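Local coordinates for protein endo-beta-1,4-xylanase Xyn10C (PDB 1GNY) that cleaves internal beta-1,4 linkages of xylan with its C-terminal catalytic domain, while its N-terminal family 15 carbohydrate-binding module binds xylan and xylooligosaccharides, at residues Ile48-Thr53 / Ala123-Val128; Thr53-Val58 / Lys118-Ala123; Ile5-Ala10 / Val145-Ala150; Asn11-Asn16 / Ala44-Ala49. One frame throughout, in Å; residues are numbered along the deposited sequence.

Contacts 1 and 4 meet in the five-stranded sheet, where strands 42-48 and 126-133 are neighbours, and share I48 and A49; 52-53 of contact 1 pairs instead with 120-121, in contact 2. Q127 and N16 bring both to the same xylose unit of the bound oligosaccharide. All four are partly buried: contact 4 is most central, its centre about 9 Å from that of the chain, with an aromatic pair and a salt bridge; contacts 1 and 2, about 14 and 16 Å out, share T53 and A123 and use side-chain oxygens as acceptors for backbone N-H groups. Contact 3, in the opposing sheet, is mainly backbone bonds and aliphatic branches; its I147 meets I48, and V7 and V145 meet F46.

Contact 1 (Ile48-Thr53 / Ala123-Val128). With XYP (beta-D-xylopyranose), chain B.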
loop_
_atom_site.group_PDB
_atom_site.type_symbol
_atom_site.label_atom_id
_atom_site.label_comp_id
_atom_site.label_asym_id
_atom_site.label_seq_id
_atom_site.Cartn_x
_atom_site.Cartn_y
_atom_site.Cartn_z
ATOM N N ILE A 48 -7.563 5.686 5.579
ATOM C CA ILE A 48 -8.789 6.181 4.985
ATOM C C ILE A 48 -9.730 6.369 6.176
ATOM O O ILE A 48 -10.067 5.426 6.911
ATOM C CB ILE A 48 -9.378 5.230 3.938
ATOM C CG1 ILE A 48 -8.492 5.173 2.684
ATOM C CG2 ILE A 48 -10.835 5.655 3.528
ATOM C CD1 ILE A 48 -8.300 6.497 1.903
ATOM N N ALA A 49 -10.199 7.605 6.335
ATOM C CA ALA A 49 -11.124 7.910 7.425
ATOM C C ALA A 49 -12.503 7.258 7.288
ATOM O O ALA A 49 -13.159 7.327 6.224
ATOM C CB ALA A 49 -11.298 9.442 7.537
ATOM N N ARG A 50 -12.955 6.674 8.391
ATOM C CA ARG A 50 -14.283 6.103 8.438
ATOM C C ARG A 50 -15.381 7.151 8.196
ATOM O O ARG A 50 -15.178 8.378 8.416
ATOM C CB ARG A 50 -14.527 5.439 9.785
ATOM C CG ARG A 50 -14.221 6.366 10.963
ATOM C CD ARG A 50 -14.753 5.820 12.248
ATOM N NE ARG A 50 -14.293 6.302 13.520
ATOM C CZ ARG A 50 -13.105 6.778 13.884
ATOM N NH1 ARG A 50 -12.203 7.488 13.169
ATOM N NH2 ARG A 50 -12.958 6.669 15.176
ATOM N N PRO A 51 -16.533 6.686 7.698
ATOM C CA PRO A 51 -16.869 5.289 7.357
ATOM C C PRO A 51 -16.346 4.950 5.999
ATOM O O PRO A 51 -15.928 5.859 5.250
ATOM C CB PRO A 51 -18.389 5.333 7.329
ATOM C CG PRO A 51 -18.655 6.721 6.713
ATOM C CD PRO A 51 -17.626 7.617 7.346
ATOM N N THR A 52 -16.362 3.666 5.668
ATOM C CA THR A 52 -15.895 3.222 4.357
ATOM C C THR A 52 -16.889 2.353 3.602
ATOM O O THR A 52 -17.622 1.542 4.188
ATOM C CB THR A 52 -14.541 2.450 4.445
ATOM O OG1 THR A 52 -14.709 1.178 5.107
ATOM C CG2 THR A 52 -13.517 3.252 5.267
ATOM N N THR A 53 -16.853 2.554 2.298
ATOM C CA THR A 53 -17.526 1.676 1.312
ATOM C C THR A 53 -16.443 1.296 0.294
ATOM O O THR A 53 -16.394 1.819 -0.832
ATOM C CB THR A 53 -18.699 2.374 0.658
ATOM O OG1 THR A 53 -19.665 2.715 1.674
ATOM C CG2 THR A 53 -19.439 1.445 -0.296
ATOM N N ALA A 123 -17.558 1.544 11.707
ATOM C CA ALA A 123 -16.837 1.553 12.991
ATOM C C ALA A 123 -15.358 1.979 12.981
ATOM O O ALA A 123 -14.889 2.648 13.898
ATOM C CB ALA A 123 -16.964 0.165 13.631
ATOM N N ARG A 124 -14.623 1.577 11.958
ATOM C CA ARG A 124 -13.154 1.733 11.972
ATOM C C ARG A 124 -12.558 2.488 10.801
ATOM O O ARG A 124 -13.092 2.465 9.704
ATOM C CB ARG A 124 -12.536 0.346 11.988
ATOM C CG ARG A 124 -12.966 -0.486 13.185
ATOM C CD ARG A 124 -12.416 -1.908 13.167
ATOM N NE ARG A 124 -12.813 -2.702 14.332
ATOM C CZ ARG A 124 -12.379 -2.536 15.584
ATOM N NH1 ARG A 124 -11.473 -1.602 15.899
ATOM N NH2 ARG A 124 -12.832 -3.345 16.550
ATOM N N ASP A 125 -11.431 3.140 11.053
ATOM C CA ASP A 125 -10.630 3.676 9.964
ATOM C C ASP A 125 -10.001 2.433 9.314
ATOM O O ASP A 125 -9.875 1.376 9.946
ATOM C CB ASP A 125 -9.503 4.569 10.458
ATOM C CG ASP A 125 -9.980 5.875 11.087
ATOM O OD1 ASP A 125 -11.032 6.422 10.681
ATOM O OD2 ASP A 125 -9.287 6.459 11.978
ATOM N N VAL A 126 -9.638 2.585 8.056
ATOM C CA VAL A 126 -8.994 1.496 7.298
ATOM C C VAL A 126 -7.562 1.926 7.001
ATOM O O VAL A 126 -7.331 2.985 6.382
ATOM C CB VAL A 126 -9.767 1.177 6.034
ATOM C CG1 VAL A 126 -9.024 0.181 5.138
ATOM C CG2 VAL A 126 -11.109 0.589 6.410
ATOM N N GLN A 127 -6.625 1.071 7.411
ATOM C CA GLN A 127 -5.202 1.273 7.138
ATOM C C GLN A 127 -4.861 0.660 5.807
ATOM O O GLN A 127 -5.135 -0.527 5.605
ATOM C CB GLN A 127 -4.333 0.657 8.222
ATOM C CG GLN A 127 -2.823 0.845 8.056
ATOM C CD GLN A 127 -2.073 0.367 9.284
ATOM O OE1 GLN A 127 -1.818 1.171 10.196
ATOM N NE2 GLN A 127 -1.678 -0.908 9.290
ATOM N N VAL A 128 -4.282 1.457 4.920
ATOM C CA VAL A 128 -3.928 1.034 3.559
ATOM C C VAL A 128 -2.445 1.276 3.331
ATOM O O VAL A 128 -1.898 2.284 3.794
ATOM C CB VAL A 128 -4.753 1.823 2.479
ATOM C CG1 VAL A 128 -4.387 1.360 1.051
ATOM C CG2 VAL A 128 -6.241 1.697 2.732
HETATM C C1 XYP B . 0.406 -3.292 13.425
HETATM C C2 XYP B . 0.539 -3.069 11.926
HETATM C C3 XYP B . -0.345 -4.043 11.152
HETATM C C4 XYP B . -0.160 -5.472 11.672
HETATM C C5 XYP B . -0.299 -5.464 13.182
HETATM O O2 XYP B . 0.137 -1.744 11.591
HETATM O O3 XYP B . -0.043 -3.990 9.766
HETATM O O4 XYP B . -1.174 -6.271 11.106
HETATM O O5 XYP B . 0.624 -4.585 13.787
#
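I48 and V126 form an antiparallel hydrogen-bonded pair, I48 N to V126 O at 2.8 Å and V126 N to I48 O at 3.1 Å, beyond which the chain leaves the sheet through A49, R50 and a cis peptide before P51. There the D125 carboxylate replaces the backbone as acceptor: OD1 accepts R50 N at 3.0 Å and 173°, on the anti lone pair, and meets R50 NH1 at 2.9 Å in a salt bridge. The guanidinium and carboxylate planes stand 86° apart. R50 reaches it by setting CG between its backbone N and carbonyl carbon (chi1 52°), and its extended chain passes A123 O, 3.6 Å from CD. An alanine in place of D125 takes away the carboxylate, so R50 N would probably be left without its acceptor and the guanidinium without its charge mate, free to swing. T52 CG2 touches V126 CG2 at 3.8 Å and I48 CG1 V128 CG2 at 4.1 Å. Q127, whose CB points away from 48-53, extends to the sugar; NE2 donates to O2 of the xylose unit at 3.0 Å and to Q81 OE1. Strand 126-133 lies between strands 42-48 and 75-82 of the five-stranded sheet, with V128 against F46 and A80.

Contact 2 (Thr53-Val58 / Lys118-Ala123)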
loop_
_atom_site.group_PDB
_atom_site.type_symbol
_atom_site.label_atom_id
_atom_site.label_comp_id
_atom_site.label_asym_id
_atom_site.label_seq_id
_atom_site.Cartn_x
_atom_site.Cartn_y
_atom_site.Cartn_z
ATOM N N THR A 53 -16.853 2.554 2.298
ATOM C CA THR A 53 -17.526 1.676 1.312
ATOM C C THR A 53 -16.443 1.296 0.294
ATOM O O THR A 53 -16.394 1.819 -0.832
ATOM C CB THR A 53 -18.699 2.374 0.658
ATOM O OG1 THR A 53 -19.665 2.715 1.674
ATOM C CG2 THR A 53 -19.439 1.445 -0.296
ATOM N N LEU A 54 -15.542 0.438 0.772
ATOM C CA LEU A 54 -14.355 0.023 0.005
ATOM C C LEU A 54 -14.451 -1.312 -0.739
ATOM O O LEU A 54 -13.546 -1.650 -1.503
ATOM C CB LEU A 54 -13.103 0.062 0.906
ATOM C CG LEU A 54 -12.506 1.435 1.113
ATOM C CD1 LEU A 54 -11.521 1.399 2.314
ATOM C CD2 LEU A 54 -11.832 2.008 -0.136
ATOM N N GLU A 55 -15.549 -2.043 -0.579
ATOM C CA GLU A 55 -15.676 -3.306 -1.327
ATOM C C GLU A 55 -15.764 -2.993 -2.817
ATOM O O GLU A 55 -16.469 -2.058 -3.214
ATOM C CB GLU A 55 -16.888 -4.114 -0.851
ATOM C CG GLU A 55 -16.727 -4.713 0.533
ATOM C CD GLU A 55 -15.655 -5.809 0.591
ATOM O OE1 GLU A 55 -15.345 -6.402 -0.476
ATOM O OE2 GLU A 55 -15.131 -6.053 1.693
ATOM N N ASP A 56 -15.008 -3.751 -3.628
ATOM C CA ASP A 56 -14.907 -3.561 -5.094
ATOM C C ASP A 56 -14.160 -2.266 -5.504
ATOM O O ASP A 56 -14.126 -1.900 -6.674
ATOM C CB ASP A 56 -16.287 -3.679 -5.781
ATOM C CG ASP A 56 -16.931 -5.045 -5.564
ATOM O OD1 ASP A 56 -16.252 -6.073 -5.684
ATOM O OD2 ASP A 56 -18.116 -5.183 -5.245
ATOM N N ALA A 57 -13.486 -1.627 -4.549
ATOM C CA ALA A 57 -12.662 -0.451 -4.845
ATOM C C ALA A 57 -11.339 -0.902 -5.466
ATOM O O ALA A 57 -10.864 -2.003 -5.193
ATOM C CB ALA A 57 -12.375 0.365 -3.587
ATOM N N VAL A 58 -10.772 -0.051 -6.301
ATOM C CA VAL A 58 -9.466 -0.292 -6.941
ATOM C C VAL A 58 -8.442 0.714 -6.430
ATOM O O VAL A 58 -8.633 1.915 -6.587
ATOM C CB VAL A 58 -9.539 -0.208 -8.467
ATOM C CG1 VAL A 58 -8.183 -0.462 -9.091
ATOM C CG2 VAL A 58 -10.569 -1.225 -8.961
ATOM N N LYS A 118 -16.490 -7.112 4.579
ATOM C CA LYS A 118 -15.854 -6.436 5.744
ATOM C C LYS A 118 -15.443 -4.970 5.525
ATOM O O LYS A 118 -15.339 -4.220 6.487
ATOM C CB LYS A 118 -14.636 -7.233 6.270
ATOM C CG LYS A 118 -13.524 -7.488 5.277
ATOM C CD LYS A 118 -12.273 -8.072 5.959
ATOM C CE LYS A 118 -12.485 -9.514 6.479
ATOM N NZ LYS A 118 -12.856 -10.493 5.406
ATOM N N PHE A 119 -15.213 -4.578 4.267
ATOM C CA PHE A 119 -14.758 -3.201 3.940
ATOM C C PHE A 119 -15.897 -2.175 3.710
ATOM O O PHE A 119 -15.614 -0.979 3.456
ATOM C CB PHE A 119 -13.744 -3.184 2.806
ATOM C CG PHE A 119 -12.371 -3.682 3.200
ATOM C CD1 PHE A 119 -11.483 -2.840 3.842
ATOM C CD2 PHE A 119 -11.940 -4.961 2.862
ATOM C CE1 PHE A 119 -10.227 -3.269 4.206
ATOM C CE2 PHE A 119 -10.677 -5.400 3.236
ATOM C CZ PHE A 119 -9.815 -4.569 3.890
ATOM N N ASN A 120 -17.155 -2.641 3.797
ATOM C CA ASN A 120 -18.341 -1.751 3.820
ATOM C C ASN A 120 -18.816 -1.697 5.273
ATOM O O ASN A 120 -19.438 -2.635 5.735
ATOM C CB ASN A 120 -19.449 -2.231 2.869
ATOM C CG ASN A 120 -19.062 -2.072 1.403
ATOM O OD1 ASN A 120 -17.967 -1.565 1.077
ATOM N ND2 ASN A 120 -19.942 -2.527 0.499
ATOM N N GLN A 121 -18.463 -0.615 5.976
ATOM C CA GLN A 121 -18.551 -0.528 7.446
ATOM C C GLN A 121 -18.357 0.879 7.952
ATOM O O GLN A 121 -17.799 1.726 7.247
ATOM C CB GLN A 121 -17.519 -1.464 8.112
ATOM C CG GLN A 121 -16.046 -1.194 7.756
ATOM C CD GLN A 121 -15.370 -0.204 8.672
ATOM O OE1 GLN A 121 -15.443 -0.318 9.902
ATOM N NE2 GLN A 121 -14.688 0.786 8.072
ATOM N N THR A 122 -18.798 1.115 9.193
ATOM C CA THR A 122 -18.752 2.462 9.814
ATOM C C THR A 122 -17.865 2.642 11.043
ATOM O O THR A 122 -17.491 3.773 11.379
ATOM C CB THR A 122 -20.174 2.910 10.240
ATOM O OG1 THR A 122 -20.726 1.932 11.125
ATOM C CG2 THR A 122 -21.134 2.976 9.052
ATOM N N ALA A 123 -17.558 1.544 11.707
ATOM C CA ALA A 123 -16.837 1.553 12.991
ATOM C C ALA A 123 -15.358 1.979 12.981
ATOM O O ALA A 123 -14.889 2.648 13.898
ATOM C CB ALA A 123 -16.964 0.165 13.631
HETATM O O HOH W 1 -19.257 -1.731 -2.420
#
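T53 and N120 are the non-hydrogen-bonded pair of a short two-stranded antiparallel sheet, 52-53 with 120-121, at the margin of this beta-sandwich module; their CA atoms are 4.3 Å apart. Directly after it a type II beta turn runs from L54 to A57, closed by A57 N to L54 O, with D56 at positive phi (69°) in its third position. Segment 118-123 grips the entry to this turn. L54 N donates to F119 O at 3.0 Å from well above the carbonyl plane, an approach compatible with the second donor on that oxygen, T52 OG1. One residue on, E55 N donates to N120 OD1, also at 3.0 Å and tilted 29° from the amide plane. L54 N lies close to the same oxygen, but the angle is too poor for a bond. E55 answers in the reverse direction: bent at chi2 (-67°), its chain turns back so that OE2 accepts F119 N at 3.0 Å on the anti lone pair. That oxygen also sits at the edge of the F119 ring, 3.6 Å from CD2, while OE1 accepts from E114 N. Both carboxylate oxygens are thus bound to backbone N-H groups, which fits the burial of this acid. L54 CB packs on F119 CB at 3.8 Å, and both side chains also touch V126 of strand 126-133. A water bridges the segments, donating to E55 O at 2.9 Å and accepting from N120 ND2 at 3.1 Å.

Contact 3 (Ile5-Ala10 / Val145-Ala150); sequences IEVDMA and VTITLA
V7 and V145 lie side by side and point the same way, with V7 CG2 3.9 Å from V145 CG1. V7 places that branch anti to its own carbonyl carbon, which also brings it near I147 CD1 at 4.4 Å. I5 and I147 face the same side of the sheet, CB to CB 4.2 Å, and the extended end of I5 (chi2 166°) goes on to L149, where CD1 meets CD2 at 4.2 Å. These aliphatic groups form a continuous row directed at the other sheet: V7 and V145 reach F46, and I147 reaches I48. The backbone beneath them is antiparallel pairing of strands 2-6 and 139-149, which brings the two ends of the module together in its six-stranded sheet. I5 and I147 are the hydrogen-bonded pair, I5 N to I147 O 2.8 Å at 177°, and E6 with T146 the non-hydrogen-bonded one, on the reverse face. V7 N still bonds to V145 O, but then the strands part: a water donates to V7 O at 2.7 Å and accepts from V145 N at 3.0 Å. Beyond it M9, bent at chi2 and chi3, swings SD back to 4.4 Å from V145 CG2, while D8 OD1 accepts A10 N in an Asx turn.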
loop_
_atom_site.group_PDB
_atom_site.type_symbol
_atom_site.label_atom_id
_atom_site.label_comp_id
_atom_site.label_asym_id
_atom_site.label_seq_id
_atom_site.Cartn_x
_atom_site.Cartn_y
_atom_site.Cartn_z
ATOM N N ILE A 5 -10.679 9.031 -4.941
ATOM C CA ILE A 5 -9.955 9.598 -3.784
ATOM C C ILE A 5 -8.483 9.698 -4.185
ATOM O O ILE A 5 -7.865 8.662 -4.527
ATOM C CB ILE A 5 -10.071 8.677 -2.553
ATOM C CG1 ILE A 5 -11.528 8.594 -2.098
ATOM C CG2 ILE A 5 -9.146 9.150 -1.372
ATOM C CD1 ILE A 5 -11.802 7.510 -1.155
ATOM N N GLU A 6 -7.939 10.908 -4.119
ATOM C CA GLU A 6 -6.494 11.157 -4.350
ATOM C C GLU A 6 -5.855 11.327 -2.987
ATOM O O GLU A 6 -6.176 12.263 -2.269
ATOM C CB GLU A 6 -6.260 12.396 -5.212
ATOM C CG GLU A 6 -6.872 12.216 -6.587
ATOM C CD GLU A 6 -6.556 13.345 -7.539
ATOM O OE1 GLU A 6 -6.003 14.377 -7.087
ATOM O OE2 GLU A 6 -6.873 13.183 -8.735
ATOM N N VAL A 7 -4.949 10.427 -2.630
ATOM C CA VAL A 7 -4.332 10.423 -1.302
ATOM C C VAL A 7 -3.226 11.483 -1.160
ATOM O O VAL A 7 -2.354 11.650 -2.041
ATOM C CB VAL A 7 -3.761 9.005 -0.974
ATOM C CG1 VAL A 7 -2.983 8.945 0.366
ATOM C CG2 VAL A 7 -4.870 7.953 -0.989
ATOM N N ASP A 8 -3.263 12.193 -0.035
ATOM C CA ASP A 8 -2.235 13.191 0.304
ATOM C C ASP A 8 -0.878 12.496 0.479
ATOM O O ASP A 8 -0.765 11.548 1.252
ATOM C CB ASP A 8 -2.642 13.907 1.606
ATOM C CG ASP A 8 -1.803 15.111 1.924
ATOM O OD1 ASP A 8 -0.807 15.400 1.246
ATOM O OD2 ASP A 8 -2.149 15.846 2.867
ATOM N N MET A 9 0.107 12.969 -0.274
ATOM C CA MET A 9 1.467 12.414 -0.269
ATOM C C MET A 9 2.452 13.231 0.556
ATOM O O MET A 9 3.643 12.905 0.591
ATOM C CB MET A 9 1.993 12.217 -1.687
ATOM C CG MET A 9 1.104 11.324 -2.567
ATOM S SD MET A 9 0.783 9.681 -1.889
ATOM C CE MET A 9 2.440 9.031 -1.720
ATOM N N ALA A 10 1.966 14.296 1.188
ATOM C CA ALA A 10 2.813 15.166 2.051
ATOM C C ALA A 10 2.497 15.120 3.548
ATOM O O ALA A 10 3.233 15.730 4.355
ATOM C CB ALA A 10 2.717 16.619 1.578
ATOM N N VAL A 145 -1.228 7.711 -4.852
ATOM C CA VAL A 145 -2.177 6.620 -4.592
ATOM C C VAL A 145 -3.571 7.130 -4.938
ATOM O O VAL A 145 -3.987 8.168 -4.438
ATOM C CB VAL A 145 -2.167 6.132 -3.133
ATOM C CG1 VAL A 145 -3.171 5.019 -2.916
ATOM C CG2 VAL A 145 -0.758 5.682 -2.717
ATOM N N THR A 146 -4.263 6.435 -5.830
ATOM C CA THR A 146 -5.625 6.837 -6.161
ATOM C C THR A 146 -6.567 5.658 -5.966
ATOM O O THR A 146 -6.269 4.525 -6.396
ATOM C CB THR A 146 -5.777 7.601 -7.506
ATOM O OG1 THR A 146 -6.460 6.846 -8.485
ATOM C CG2 THR A 146 -4.524 8.036 -8.097
ATOM N N ILE A 147 -7.663 5.914 -5.259
ATOM C CA ILE A 147 -8.639 4.869 -4.923
ATOM C C ILE A 147 -9.949 5.193 -5.638
ATOM O O ILE A 147 -10.527 6.235 -5.401
ATOM C CB ILE A 147 -8.830 4.725 -3.409
ATOM C CG1 ILE A 147 -7.462 4.398 -2.764
ATOM C CG2 ILE A 147 -9.859 3.638 -3.084
ATOM C CD1 ILE A 147 -7.429 4.382 -1.260
ATOM N N THR A 148 -10.402 4.271 -6.465
ATOM C CA THR A 148 -11.662 4.441 -7.206
ATOM C C THR A 148 -12.716 3.526 -6.598
ATOM O O THR A 148 -12.612 2.309 -6.693
ATOM C CB THR A 148 -11.478 4.148 -8.691
ATOM O OG1 THR A 148 -10.516 5.056 -9.245
ATOM C CG2 THR A 148 -12.739 4.465 -9.488
ATOM N N LEU A 149 -13.741 4.121 -5.994
ATOM C CA LEU A 149 -14.815 3.354 -5.335
ATOM C C LEU A 149 -15.817 2.836 -6.378
ATOM O O LEU A 149 -15.954 3.404 -7.470
ATOM C CB LEU A 149 -15.600 4.216 -4.327
ATOM C CG LEU A 149 -14.819 4.999 -3.280
ATOM C CD1 LEU A 149 -15.752 5.730 -2.363
ATOM C CD2 LEU A 149 -13.885 4.079 -2.478
ATOM N N ALA A 150 -16.522 1.790 -5.989
ATOM C CA ALA A 150 -17.669 1.226 -6.734
ATOM C C ALA A 150 -18.951 1.955 -6.309
ATOM O O ALA A 150 -19.942 1.343 -5.862
ATOM C CB ALA A 150 -17.779 -0.253 -6.432
HETATM O O HOH W 2 -1.794 10.675 -4.520
#

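Contact 4 (Asn11-Asn16 / Ala44-Ala49). With XYP (beta-D-xylopyranose), chain B.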
loop_
_atom_site.group_PDB
_atom_site.type_symbol
_atom_site.label_atom_id
_atom_site.label_comp_id
_atom_site.label_asym_id
_atom_site.label_seq_id
_atom_site.Cartn_x
_atom_site.Cartn_y
_atom_site.Cartn_z
ATOM N N ASN A 11 1.406 14.446 3.910
ATOM C CA ASN A 11 0.957 14.288 5.297
ATOM C C ASN A 11 0.237 12.971 5.472
ATOM O O ASN A 11 -0.264 12.393 4.510
ATOM C CB ASN A 11 -0.079 15.363 5.656
ATOM C CG ASN A 11 0.394 16.769 5.360
ATOM O OD1 ASN A 11 1.087 17.388 6.180
ATOM N ND2 ASN A 11 0.003 17.294 4.189
ATOM N N GLY A 12 0.182 12.513 6.712
ATOM C CA GLY A 12 -0.625 11.366 7.054
ATOM C C GLY A 12 -0.033 9.984 6.852
ATOM O O GLY A 12 -0.701 8.999 7.164
ATOM N N TRP A 13 1.198 9.900 6.374
ATOM C CA TRP A 13 1.833 8.595 6.213
ATOM C C TRP A 13 2.682 8.200 7.424
ATOM O O TRP A 13 3.183 9.048 8.164
ATOM C CB TRP A 13 2.689 8.548 4.962
ATOM C CG TRP A 13 1.928 8.509 3.638
ATOM C CD1 TRP A 13 1.304 9.548 2.999
ATOM C CD2 TRP A 13 1.795 7.377 2.781
ATOM N NE1 TRP A 13 0.785 9.126 1.798
ATOM C CE2 TRP A 13 1.070 7.791 1.640
ATOM C CE3 TRP A 13 2.218 6.030 2.863
ATOM C CZ2 TRP A 13 0.766 6.925 0.608
ATOM C CZ3 TRP A 13 1.946 5.191 1.841
ATOM C CH2 TRP A 13 1.211 5.627 0.716
ATOM N N ARG A 14 2.884 6.894 7.568
ATOM C CA ARG A 14 3.711 6.293 8.636
ATOM C C ARG A 14 4.444 5.085 8.104
ATOM O O ARG A 14 3.987 4.447 7.157
ATOM C CB ARG A 14 2.836 5.736 9.783
ATOM C CG ARG A 14 1.807 6.638 10.391
ATOM C CD ARG A 14 0.963 5.928 11.472
ATOM N NE ARG A 14 0.033 4.861 11.029
ATOM C CZ ARG A 14 -1.185 5.084 10.533
ATOM N NH1 ARG A 14 -1.651 6.311 10.387
ATOM N NH2 ARG A 14 -1.978 4.074 10.205
ATOM N N GLY A 15 5.573 4.760 8.732
ATOM C CA GLY A 15 6.182 3.461 8.524
ATOM C C GLY A 15 5.279 2.411 9.174
ATOM O O GLY A 15 4.423 2.704 10.032
ATOM N N ASN A 16 5.459 1.172 8.709
ATOM C CA ASN A 16 4.691 -0.011 9.202
ATOM C C ASN A 16 5.510 -1.301 9.198
ATOM O O ASN A 16 6.372 -1.508 8.326
ATOM C CB ASN A 16 3.468 -0.254 8.337
ATOM C CG ASN A 16 2.399 -1.063 9.027
ATOM O OD1 ASN A 16 2.043 -2.191 8.596
ATOM N ND2 ASN A 16 1.832 -0.493 10.037
ATOM N N ALA A 44 4.875 1.060 4.206
ATOM C CA ALA A 44 4.384 2.431 4.415
ATOM C C ALA A 44 2.875 2.430 4.291
ATOM O O ALA A 44 2.359 1.791 3.390
ATOM C CB ALA A 44 4.972 3.336 3.420
ATOM N N VAL A 45 2.212 3.138 5.203
ATOM C CA VAL A 45 0.750 3.163 5.298
ATOM C C VAL A 45 0.162 4.546 5.575
ATOM O O VAL A 45 0.880 5.439 6.043
ATOM C CB VAL A 45 0.232 2.209 6.431
ATOM C CG1 VAL A 45 0.563 0.713 6.148
ATOM C CG2 VAL A 45 0.707 2.623 7.781
ATOM N N PHE A 46 -1.141 4.666 5.307
ATOM C CA PHE A 46 -1.936 5.847 5.622
ATOM C C PHE A 46 -3.325 5.331 5.976
ATOM O O PHE A 46 -3.659 4.159 5.746
ATOM C CB PHE A 46 -1.995 6.826 4.437
ATOM C CG PHE A 46 -2.646 6.241 3.213
ATOM C CD1 PHE A 46 -1.897 5.489 2.318
ATOM C CD2 PHE A 46 -4.023 6.383 2.994
ATOM C CE1 PHE A 46 -2.501 4.897 1.212
ATOM C CE2 PHE A 46 -4.618 5.790 1.884
ATOM C CZ PHE A 46 -3.866 5.039 1.015
ATOM N N ASP A 47 -4.161 6.228 6.478
ATOM C CA ASP A 47 -5.518 5.843 6.832
ATOM C C ASP A 47 -6.574 6.477 5.942
ATOM O O ASP A 47 -6.487 7.654 5.587
ATOM C CB ASP A 47 -5.863 6.268 8.255
ATOM C CG ASP A 47 -4.994 5.644 9.272
ATOM O OD1 ASP A 47 -4.593 4.459 9.115
ATOM O OD2 ASP A 47 -4.685 6.270 10.298
ATOM N N ILE A 48 -7.563 5.686 5.579
ATOM C CA ILE A 48 -8.789 6.181 4.985
ATOM C C ILE A 48 -9.730 6.369 6.176
ATOM O O ILE A 48 -10.067 5.426 6.911
ATOM C CB ILE A 48 -9.378 5.230 3.938
ATOM C CG1 ILE A 48 -8.492 5.173 2.684
ATOM C CG2 ILE A 48 -10.835 5.655 3.528
ATOM C CD1 ILE A 48 -8.300 6.497 1.903
ATOM N N ALA A 49 -10.199 7.605 6.335
ATOM C CA ALA A 49 -11.124 7.910 7.425
ATOM C C ALA A 49 -12.503 7.258 7.288
ATOM O O ALA A 49 -13.159 7.327 6.224
ATOM C CB ALA A 49 -11.298 9.442 7.537
HETATM C C1 XYP B . 0.406 -3.292 13.425
HETATM C C2 XYP B . 0.539 -3.069 11.926
HETATM C C3 XYP B . -0.345 -4.043 11.152
HETATM C C4 XYP B . -0.160 -5.472 11.672
HETATM C C5 XYP B . -0.299 -5.464 13.182
HETATM O O2 XYP B . 0.137 -1.744 11.591
HETATM O O3 XYP B . -0.043 -3.990 9.766
HETATM O O4 XYP B . -1.174 -6.271 11.106
HETATM O O5 XYP B . 0.624 -4.585 13.787
HETATM O O HOH W 3 -3.389 8.924 7.386
#
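R14 and V45 form an antiparallel hydrogen-bonded pair, R14 N to V45 O and V45 N to R14 O, both 2.9 Å. The R14 side chain, bent at chi3 (-68°), turns its guanidinium onto D47 and grips it end-on. NH2 donates to OD1 at 2.9 Å and 176°, in the guanidinium plane; NH1 reaches OD2 at 3.0 Å from above the carboxylate plane. NH2 also donates to Q127 OE1, and OD2 has a second cation in K83 NZ. A leucine at R14 would probably leave D47 without its two-nitrogen grip and Q127 OE1 without this donor, the Q127 amide less firmly fixed in rotation. Where the pairing ends, a water donates to G12 O at 2.7 Å and accepts from D47 N at 2.9 Å. N16 ND2 donates to O2 of the xylose unit at 2.6 Å, while N16 CB rests on V45 CG1. W13 NE1 donates to D8 O, and W13 N is hydrogen-bonded to Y28 OH; F46 CD1 lies over the indole, 3.5 Å from CZ2, the six-membered ring of W13 and the F46 ring inclined at 53°. Strand 14-17 edges the five-stranded sheet beside 42-48, and W13 and F46 pack on V145 of strand 139-149 opposite.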